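SPD1 nuclease (Streptococcus pyogenes, PDB 2XGR) is an extracellular, prophage-encoded DNase that probably hydrolyses DNA with the help of a metal ion, as a member of the His-Me finger endonucleases. Local coordinates at residues T141-T146 and N156-L161. Numbering follows the deposited sequence. Where two conformers were deposited one is given.
Sequences TAWLNT and NPEGML
M160 N donates to L144 O across the closest part of this contact, with a 2.7 Å separation and an N-H...O angle of 166°. The backbones are close enough for this because G159 has no side chain: its CA lies 4.3 Å from L144 CA, and a CA-H...O contact reaches the same L144 O. A second bond, L161 N to N145 O, is weak and long at 3.4 Å. The carbonyls of L144 and N145 thus accept from the amides of M160 and L161, tying the backbone of helix 142-146 to the chain where it enters helix 160-173. On the side facing the large antiparallel sheet L144 and M160 are buried; L144 CD1 packs 3.9 Å from M160 CG, and both side chains rest on I197 and L232 of that sheet. The antiparallel strand pair 119-121/137-139 followed by helix 142-146 is consistent with the beta-beta-alpha (His-Me finger) motif of the family, and T141 serves as the N-cap of this helix, OG1 accepting from L144 N. The turn entering helix 160-173 is a type I turn from N156 to G159, reinforced by an Asx turn in which E158 N donates to N156 OD1. The W143-E158 side is more polar and nearer solvent, E158 being exposed and W143 partly so. W143, its CG anti to the backbone N, extends its indole to E158, where NE1 donates to OE1 at 2.9 Å. The acceptor lies 3° out of the ring plane and offers its anti lone pair. N156 ND2 sits over one face, 3.2 Å from W143 CZ2 and displaced toward the rim, while G147 O accepts from that same nitrogen. The amide plane stands 72° from the ring. E158 OE2 binds a PEG fragment that was probably picked up during crystallisation.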
loop_
_atom_site.group_PDB
_atom_site.type_symbol
_atom_site.label_atom_id
_atom_site.label_comp_id
_atom_site.label_asym_id
_atom_site.label_seq_id
_atom_site.Cartn_x
_atom_site.Cartn_y
_atom_site.Cartn_z
ATOM N N THR A 141 -2.070 -6.204 -12.288
ATOM C CA THR A 141 -1.633 -5.559 -13.532
ATOM C C THR A 141 -0.390 -4.705 -13.329
ATOM O O THR A 141 -0.146 -4.181 -12.246
ATOM C CB THR A 141 -2.702 -4.708 -14.210
ATOM O OG1 THR A 141 -3.018 -3.557 -13.422
ATOM C CG2 THR A 141 -4.019 -5.577 -14.485
ATOM N N ALA A 142 0.413 -4.594 -14.395
ATOM C CA ALA A 142 1.583 -3.668 -14.352
ATOM C C ALA A 142 1.120 -2.237 -14.165
ATOM O O ALA A 142 1.719 -1.500 -13.381
ATOM C CB ALA A 142 2.377 -3.819 -15.733
ATOM N N TRP A 143 -0.027 -1.879 -14.768
ATOM C CA TRP A 143 -0.658 -0.591 -14.586
ATOM C C TRP A 143 -0.904 -0.308 -13.091
ATOM O O TRP A 143 -0.503 0.762 -12.584
ATOM C CB TRP A 143 -2.002 -0.519 -15.411
ATOM C CG TRP A 143 -2.661 0.802 -15.421
ATOM C CD1 TRP A 143 -3.763 1.169 -14.700
ATOM C CD2 TRP A 143 -2.340 1.913 -16.247
ATOM N NE1 TRP A 143 -4.102 2.469 -14.975
ATOM C CE2 TRP A 143 -3.262 2.944 -15.943
ATOM C CE3 TRP A 143 -1.385 2.127 -17.253
ATOM C CZ2 TRP A 143 -3.245 4.176 -16.590
ATOM C CZ3 TRP A 143 -1.387 3.352 -17.902
ATOM C CH2 TRP A 143 -2.274 4.363 -17.538
ATOM N N LEU A 144 -1.522 -1.255 -12.389
ATOM C CA LEU A 144 -1.805 -1.041 -10.944
ATOM C C LEU A 144 -0.483 -0.999 -10.158
ATOM O O LEU A 144 -0.310 -0.223 -9.220
ATOM C CB LEU A 144 -2.680 -2.167 -10.404
ATOM C CG LEU A 144 -2.925 -2.056 -8.889
ATOM C CD1 LEU A 144 -3.454 -0.703 -8.448
ATOM C CD2 LEU A 144 -3.909 -3.177 -8.509
ATOM N N ASN A 145 0.444 -1.865 -10.535
ATOM C CA ASN A 145 1.656 -2.008 -9.739
ATOM C C ASN A 145 2.562 -0.739 -9.825
ATOM O O ASN A 145 2.851 -0.071 -8.820
ATOM C CB ASN A 145 2.403 -3.267 -10.174
ATOM C CG ASN A 145 3.745 -3.470 -9.408
ATOM O OD1 ASN A 145 3.772 -3.540 -8.192
ATOM N ND2 ASN A 145 4.834 -3.676 -10.166
ATOM N N THR A 146 3.004 -0.407 -11.023
ATOM C CA THR A 146 3.885 0.780 -11.148
ATOM C C THR A 146 3.307 1.854 -12.072
ATOM O O THR A 146 4.020 2.857 -12.350
ATOM C CB THR A 146 5.287 0.383 -11.737
ATOM O OG1 THR A 146 5.065 -0.399 -12.923
ATOM C CG2 THR A 146 6.151 -0.401 -10.782
ATOM N N ASN A 156 1.441 8.554 -11.947
ATOM C CA ASN A 156 0.129 8.037 -12.355
ATOM C C ASN A 156 -0.655 7.644 -11.069
ATOM O O ASN A 156 -0.297 6.666 -10.420
ATOM C CB ASN A 156 0.299 6.793 -13.225
ATOM C CG ASN A 156 -1.018 6.229 -13.689
ATOM O OD1 ASN A 156 -2.085 6.698 -13.293
ATOM N ND2 ASN A 156 -0.957 5.231 -14.550
ATOM N N PRO A 157 -1.712 8.414 -10.695
ATOM C CA PRO A 157 -2.429 8.057 -9.435
ATOM C C PRO A 157 -3.331 6.835 -9.512
ATOM O O PRO A 157 -4.037 6.527 -8.518
ATOM C CB PRO A 157 -3.220 9.351 -9.094
ATOM C CG PRO A 157 -3.622 9.849 -10.497
ATOM C CD PRO A 157 -2.400 9.516 -11.415
ATOM N N GLU A 158 -3.334 6.143 -10.649
ATOM C CA GLU A 158 -3.961 4.830 -10.741
ATOM C C GLU A 158 -3.045 3.687 -10.315
ATOM O O GLU A 158 -3.446 2.526 -10.327
ATOM C CB GLU A 158 -4.506 4.592 -12.178
ATOM C CG GLU A 158 -5.674 5.583 -12.436
ATOM C CD GLU A 158 -6.383 5.405 -13.749
ATOM O OE1 GLU A 158 -5.974 4.584 -14.579
ATOM O OE2 GLU A 158 -7.382 6.104 -13.958
ATOM N N GLY A 159 -1.761 3.992 -10.105
ATOM C CA GLY A 159 -0.842 2.949 -9.701
ATOM C C GLY A 159 -0.396 3.074 -8.240
ATOM O O GLY A 159 -0.387 4.157 -7.684
ATOM N N MET A 160 0.004 1.956 -7.642
ATOM C CA MET A 160 0.423 1.930 -6.220
ATOM C C MET A 160 1.672 2.769 -6.010
ATOM O O MET A 160 1.845 3.398 -4.974
ATOM C CB MET A 160 0.783 0.498 -5.824
ATOM C CG MET A 160 -0.225 -0.515 -6.350
ATOM S SD MET A 160 -0.714 -1.620 -5.058
ATOM C CE MET A 160 -1.837 -0.425 -4.453
ATOM N N LEU A 161 2.561 2.732 -6.996
ATOM C CA LEU A 161 3.871 3.413 -6.828
ATOM C C LEU A 161 3.729 4.910 -6.522
ATOM O O LEU A 161 4.474 5.456 -5.703
ATOM C CB LEU A 161 4.704 3.201 -8.146
ATOM C CG LEU A 161 6.104 3.815 -8.180
ATOM C CD1 LEU A 161 7.014 3.132 -7.148
ATOM C CD2 LEU A 161 6.642 3.678 -9.623
#